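Local atomic coordinates of hypothetical leucine rich repeat protein (PDB entry 4OJU), a protein that is of unknown function but probably binds other proteins through its BspA-type leucine-rich repeats, here the repeat-bearing piece of a longer SLH-domain protein. Residues L114-I119 and T138-G143; L106-C111 and N128-S133. One frame throughout, in Å; residues are numbered along the deposited sequence.

Interaction 1: residues L114-I119 and T138-G143; sequences LKEITI and TVYMEG. With EDO (1,2-ethanediol), chain F.
Thr138 O lies 3.7 Å from Glu116 CA, while Thr138 N, Thr138 O and Ile117 N are all buried without a polar partner. A 1,2-ethanediol, probably from the crystallisation liquor, donates from its O1 to Lys115 O nearby.

Val139 packs against two isoleucines on the buried face. The side chains of Val139 and Ile117 lie side by side and point the same way, meeting through their CG2 methyls, whereas Val139 CG1 presses unusually tightly on Ile119 CG1, at 3.5 Å.

From Tyr140 on, hydrogen bonds join the strands. Tyr140 N donates almost straight to Ile117 O (2.9 Å, 173° at the hydrogen), and Tyr140 O accepts from Ile119 N at 2.8 Å, the donor tilted 19° from the carbonyl plane. On the other face of the sheet, CG of Tyr140 stands anti to its carbonyl carbon (chi1 -64°), which directs the ring back toward Glu116, whose OE1 comes within 3.9 Å of Tyr140 CE2. Thr138 CG2 covers one ring face near the rim. Tyr140 CB rests 3.7 Å from Thr118 OG1.

Met141, a selenomethionine, returns to the buried face near Ile119; its exact position is uncertain, because a second conformer is modelled. The backbone N of Glu142 then completes the ladder by donating to Ile119 O (2.9 Å), and a water lies within hydrogen-bonding distance of both Ile119 O and Glu142 O.

This two-stranded parallel sheet belongs to the leucine-rich repeat region. Leu114 and Ile117 reach inward to Val94 of strand 93-95, and on the outer side Val139 and Tyr140 form an antiparallel ladder with a strand of the second subunit, carrying the sheet across the interface.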
loop_
_atom_site.group_PDB
_atom_site.type_symbol
_atom_site.label_atom_id
_atom_site.label_comp_id
_atom_site.label_asym_id
_atom_site.label_seq_id
_atom_site.Cartn_x
_atom_site.Cartn_y
_atom_site.Cartn_z
ATOM N N LEU A 114 -4.084 5.064 13.074
ATOM C CA LEU A 114 -5.188 4.089 13.054
ATOM C C LEU A 114 -4.629 2.680 12.839
ATOM O O LEU A 114 -4.113 2.374 11.756
ATOM C CB LEU A 114 -6.219 4.481 11.986
ATOM C CG LEU A 114 -7.576 3.706 12.000
ATOM C CD1 LEU A 114 -8.319 3.832 13.347
ATOM C CD2 LEU A 114 -8.465 4.173 10.870
ATOM N N LYS A 115 -4.644 1.853 13.890
ATOM C CA LYS A 115 -4.034 0.505 13.829
ATOM C C LYS A 115 -5.044 -0.620 13.589
ATOM O O LYS A 115 -4.676 -1.697 13.110
ATOM C CB LYS A 115 -3.281 0.210 15.137
ATOM C CG LYS A 115 -2.132 1.172 15.420
ATOM C CD LYS A 115 -1.416 0.766 16.698
ATOM C CE LYS A 115 -0.451 1.818 17.173
ATOM N NZ LYS A 115 0.445 1.292 18.233
ATOM N N GLU A 116 -6.303 -0.376 13.945
ATOM C CA GLU A 116 -7.356 -1.369 13.799
ATOM C C GLU A 116 -8.682 -0.688 13.564
ATOM O O GLU A 116 -8.870 0.470 13.933
ATOM C CB GLU A 116 -7.433 -2.289 15.051
ATOM C CG GLU A 116 -7.834 -1.586 16.340
ATOM C CD GLU A 116 -8.240 -2.512 17.469
ATOM O OE1 GLU A 116 -7.375 -3.275 17.957
ATOM O OE2 GLU A 116 -9.420 -2.453 17.884
ATOM N N ILE A 117 -9.617 -1.431 12.990
ATOM C CA ILE A 117 -10.981 -0.966 12.808
ATOM C C ILE A 117 -11.901 -2.192 12.870
ATOM O O ILE A 117 -11.515 -3.306 12.464
ATOM C CB ILE A 117 -11.147 -0.110 11.513
ATOM C CG1 ILE A 117 -12.440 0.750 11.583
ATOM C CG2 ILE A 117 -11.059 -0.969 10.220
ATOM C CD1 ILE A 117 -12.534 1.944 10.647
ATOM N N THR A 118 -13.091 -1.988 13.427
ATOM C CA THR A 118 -14.115 -3.022 13.498
ATOM C C THR A 118 -15.222 -2.641 12.548
ATOM O O THR A 118 -15.801 -1.574 12.681
ATOM C CB THR A 118 -14.599 -3.237 14.926
ATOM O OG1 THR A 118 -13.473 -3.684 15.678
ATOM C CG2 THR A 118 -15.707 -4.287 15.016
ATOM N N ILE A 119 -15.530 -3.519 11.607
ATOM C CA ILE A 119 -16.559 -3.285 10.605
ATOM C C ILE A 119 -17.865 -3.906 11.068
ATOM O O ILE A 119 -17.931 -5.113 11.298
ATOM C CB ILE A 119 -16.103 -3.852 9.224
ATOM C CG1 ILE A 119 -14.741 -3.295 8.757
ATOM C CG2 ILE A 119 -17.162 -3.689 8.140
ATOM C CD1 ILE A 119 -14.585 -1.743 8.584
ATOM N N THR A 138 -4.982 -4.872 10.466
ATOM C CA THR A 138 -6.083 -5.728 10.843
ATOM C C THR A 138 -7.467 -5.115 10.778
ATOM O O THR A 138 -7.717 -4.033 11.309
ATOM C CB THR A 138 -5.826 -6.182 12.286
ATOM O OG1 THR A 138 -4.489 -6.685 12.372
ATOM C CG2 THR A 138 -6.812 -7.227 12.751
ATOM N N VAL A 139 -8.398 -5.884 10.223
ATOM C CA VAL A 139 -9.781 -5.499 10.156
ATOM C C VAL A 139 -10.566 -6.563 10.924
ATOM O O VAL A 139 -10.438 -7.757 10.637
ATOM C CB VAL A 139 -10.253 -5.320 8.674
ATOM C CG1 VAL A 139 -11.746 -5.092 8.599
ATOM C CG2 VAL A 139 -9.515 -4.161 7.986
ATOM N N TYR A 140 -11.350 -6.138 11.917
ATOM C CA TYR A 140 -12.207 -7.045 12.661
ATOM C C TYR A 140 -13.614 -6.914 12.160
ATOM O O TYR A 140 -14.012 -5.830 11.745
ATOM C CB TYR A 140 -12.181 -6.757 14.174
ATOM C CG TYR A 140 -10.832 -6.969 14.806
ATOM C CD1 TYR A 140 -10.447 -8.223 15.261
ATOM C CD2 TYR A 140 -9.956 -5.912 14.987
ATOM C CE1 TYR A 140 -9.211 -8.420 15.865
ATOM C CE2 TYR A 140 -8.704 -6.099 15.550
ATOM C CZ TYR A 140 -8.336 -7.355 16.000
ATOM O OH TYR A 140 -7.117 -7.539 16.599
HETATM N N MSE A 141 -14.374 -7.986 12.161
HETATM C CA MSE A 141 -15.744 -7.909 11.669
HETATM C C MSE A 141 -16.682 -8.283 12.772
HETATM O O MSE A 141 -16.499 -9.334 13.397
HETATM C CB MSE A 141 -15.991 -8.815 10.443
HETATM C CG MSE A 141 -14.838 -8.903 9.451
HETATM SE SE MSE A 141 -14.605 -7.319 8.350
HETATM C CE MSE A 141 -16.322 -7.269 7.497
ATOM N N GLU A 142 -17.695 -7.434 12.971
ATOM C CA GLU A 142 -18.764 -7.599 13.936
ATOM C C GLU A 142 -19.708 -8.690 13.444
ATOM O O GLU A 142 -20.062 -8.696 12.260
ATOM C CB GLU A 142 -19.530 -6.258 14.089
ATOM C CG GLU A 142 -19.114 -5.378 15.262
ATOM C CD GLU A 142 -19.728 -3.985 15.290
ATOM O OE1 GLU A 142 -20.941 -3.873 15.580
ATOM O OE2 GLU A 142 -18.993 -3.002 15.035
ATOM N N GLY A 143 -20.099 -9.604 14.334
ATOM C CA GLY A 143 -21.085 -10.622 14.004
ATOM C C GLY A 143 -22.467 -9.999 14.059
ATOM O O GLY A 143 -22.640 -8.914 14.625
HETATM C C1 EDO F . -1.823 -3.401 15.411
HETATM O O1 EDO F . -2.999 -3.897 14.784
HETATM C C2 EDO F . -0.929 -4.581 15.843
HETATM O O2 EDO F . -0.647 -5.392 14.718
HETATM O O HOH W 1 -19.066 -7.579 9.802
#

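Interaction 2: residues L106-C111 and N128-S133; sequences LAFASC and NPFRWS
With Ser133 OG anti to its own carbonyl carbon (chi1 -66°), the hydroxyl falls between two backbone groups of the facing loop: it donates to Phe108 O at 2.6 Å, in the carbonyl plane, and accepts a nearly straight bond from Cys111 N at 2.8 Å. The same torsion class in Phe108 (chi1 -66°) sets its side chain beside that of Phe130, both pointing the same way, with Phe108 CB 3.8 Å from Phe130 CD1. Backbone bonds tie the loops further: Leu106 N to Asn128 O, Phe108 N to Pro129 O (2.7 Å) and Ser110 N to Arg131 O. The two loops follow strands 102-103 and 125-127, which pair in parallel, and so stack as successive coils of the leucine-rich repeat solenoid. A type II turn from Phe130 to Ser133 shapes the later coil. At this turn Leu106 CD2 touches Arg131 CB (3.5 Å) and Trp132 CZ3 (3.9 Å), while Ala109 CB packs on Trp132 CE3. Arg131 CG covers one face of the Trp132 ring, and Trp132 CZ2 one face of the Arg131 guanidinium. Its NH2 forms a salt bridge with Asp112 of the third subunit, and Trp132 NE1 hydrogen-bonds to that subunit's Arg131 O.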
loop_
_atom_site.group_PDB
_atom_site.type_symbol
_atom_site.label_atom_id
_atom_site.label_comp_id
_atom_site.label_asym_id
_atom_site.label_seq_id
_atom_site.Cartn_x
_atom_site.Cartn_y
_atom_site.Cartn_z
ATOM N N LEU A 106 -11.348 6.027 0.233
ATOM C CA LEU A 106 -10.364 6.744 1.022
ATOM C C LEU A 106 -10.949 7.418 2.285
ATOM O O LEU A 106 -10.361 8.381 2.791
ATOM C CB LEU A 106 -9.689 7.799 0.117
ATOM C CG LEU A 106 -9.043 7.312 -1.179
ATOM C CD1 LEU A 106 -8.631 8.503 -2.061
ATOM C CD2 LEU A 106 -7.846 6.471 -0.864
ATOM N N ALA A 107 -12.071 6.923 2.810
ATOM C CA ALA A 107 -12.745 7.517 3.984
ATOM C C ALA A 107 -11.823 7.571 5.215
ATOM O O ALA A 107 -11.913 8.510 5.995
ATOM C CB ALA A 107 -14.009 6.734 4.315
ATOM N N PHE A 108 -10.905 6.599 5.361
ATOM C CA PHE A 108 -9.956 6.599 6.483
ATOM C C PHE A 108 -8.540 6.560 5.914
ATOM O O PHE A 108 -7.671 5.852 6.428
ATOM C CB PHE A 108 -10.227 5.397 7.432
ATOM C CG PHE A 108 -11.564 5.498 8.124
ATOM C CD1 PHE A 108 -11.712 6.266 9.274
ATOM C CD2 PHE A 108 -12.686 4.865 7.598
ATOM C CE1 PHE A 108 -12.955 6.374 9.904
ATOM C CE2 PHE A 108 -13.936 4.989 8.221
ATOM C CZ PHE A 108 -14.063 5.765 9.352
ATOM N N ALA A 109 -8.310 7.307 4.833
ATOM C CA ALA A 109 -7.016 7.300 4.152
ATOM C C ALA A 109 -5.953 8.111 4.870
ATOM O O ALA A 109 -6.248 9.156 5.453
ATOM C CB ALA A 109 -7.166 7.821 2.730
ATOM N N SER A 110 -4.697 7.638 4.801
ATOM C CA SER A 110 -3.533 8.313 5.399
ATOM C C SER A 110 -3.778 8.759 6.877
ATOM O O SER A 110 -3.505 9.912 7.243
ATOM C CB SER A 110 -3.142 9.511 4.527
ATOM O OG SER A 110 -1.957 10.166 4.951
ATOM N N CYS A 111 -4.336 7.845 7.695
ATOM C CA CYS A 111 -4.581 7.998 9.139
ATOM C C CYS A 111 -3.536 7.128 9.794
ATOM O O CYS A 111 -3.781 5.953 10.069
ATOM C CB CYS A 111 -6.001 7.557 9.507
ATOM S SG CYS A 111 -7.290 8.681 8.934
ATOM N N ASN A 128 -11.731 1.011 -1.182
ATOM C CA ASN A 128 -10.422 1.191 -0.476
ATOM C C ASN A 128 -10.393 2.410 0.482
ATOM O O ASN A 128 -9.888 3.485 0.152
ATOM C CB ASN A 128 -9.208 1.216 -1.401
ATOM C CG ASN A 128 -7.896 1.052 -0.646
ATOM O OD1 ASN A 128 -7.839 0.950 0.596
ATOM N ND2 ASN A 128 -6.814 0.986 -1.368
ATOM N N PRO A 129 -10.963 2.244 1.690
ATOM C CA PRO A 129 -11.024 3.376 2.626
ATOM C C PRO A 129 -9.729 3.592 3.400
ATOM O O PRO A 129 -9.607 4.607 4.053
ATOM C CB PRO A 129 -12.139 2.953 3.610
ATOM C CG PRO A 129 -12.823 1.724 2.943
ATOM C CD PRO A 129 -11.690 1.075 2.232
ATOM N N PHE A 130 -8.807 2.631 3.397
ATOM C CA PHE A 130 -7.631 2.672 4.269
ATOM C C PHE A 130 -6.303 2.906 3.549
ATOM O O PHE A 130 -5.243 2.792 4.177
ATOM C CB PHE A 130 -7.584 1.352 5.045
ATOM C CG PHE A 130 -8.957 0.960 5.580
ATOM C CD1 PHE A 130 -9.587 1.726 6.556
ATOM C CD2 PHE A 130 -9.587 -0.202 5.146
ATOM C CE1 PHE A 130 -10.847 1.370 7.045
ATOM C CE2 PHE A 130 -10.844 -0.558 5.635
ATOM C CZ PHE A 130 -11.467 0.237 6.575
ATOM N N ARG A 131 -6.351 3.304 2.265
ATOM C CA ARG A 131 -5.135 3.560 1.485
ATOM C C ARG A 131 -4.222 4.544 2.213
ATOM O O ARG A 131 -4.717 5.532 2.765
ATOM C CB ARG A 131 -5.478 4.103 0.091
ATOM C CG ARG A 131 -4.312 3.991 -0.907
ATOM C CD ARG A 131 -4.819 4.258 -2.304
ATOM N NE ARG A 131 -3.742 4.273 -3.291
ATOM C CZ ARG A 131 -3.917 4.541 -4.584
ATOM N NH1 ARG A 131 -5.130 4.776 -5.061
ATOM N NH2 ARG A 131 -2.882 4.554 -5.410
ATOM N N TRP A 132 -2.904 4.233 2.258
ATOM C CA TRP A 132 -1.825 5.034 2.872
ATOM C C TRP A 132 -1.894 5.065 4.404
ATOM O O TRP A 132 -1.037 5.690 5.026
ATOM C CB TRP A 132 -1.769 6.494 2.320
ATOM C CG TRP A 132 -1.819 6.585 0.825
ATOM C CD1 TRP A 132 -0.983 5.979 -0.063
ATOM C CD2 TRP A 132 -2.806 7.274 0.042
ATOM N NE1 TRP A 132 -1.382 6.257 -1.353
ATOM C CE2 TRP A 132 -2.489 7.059 -1.317
ATOM C CE3 TRP A 132 -3.916 8.082 0.360
ATOM C CZ2 TRP A 132 -3.267 7.578 -2.361
ATOM C CZ3 TRP A 132 -4.648 8.646 -0.676
ATOM C CH2 TRP A 132 -4.332 8.375 -2.020
ATOM N N SER A 133 -2.890 4.430 5.018
ATOM C CA SER A 133 -2.920 4.378 6.475
ATOM C C SER A 133 -1.977 3.242 6.888
ATOM O O SER A 133 -2.376 2.070 6.918
ATOM C CB SER A 133 -4.336 4.181 6.998
ATOM O OG SER A 133 -5.106 5.326 6.684
HETATM O O HOH W 2 0.259 8.790 5.356
#

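In the fold
The four segments alternate along the chain, so each coil supplies one piece to interaction 2 and then one to interaction 1, whose centres lie about 14 Å apart. Aliphatic side chains of 114-119 join the two contacts by packing on the phenylalanines of interaction 2: Ile117 CG2 is 3.9 Å from Phe130 CZ, Ile117 CD1 is 4.1 Å from Phe108 CE2, and Leu114 CD2 is 4.1 Å from Phe108 CB. Both interactions also touch the second subunit. Glu105, Asp112 and Asp137, seen to bind magnesium in this protein, border the segments, although none is bound to this chain there in the model; magnesium ions do lie about 4 Å (nearest atoms) from the Met141 and Ser110 side chains.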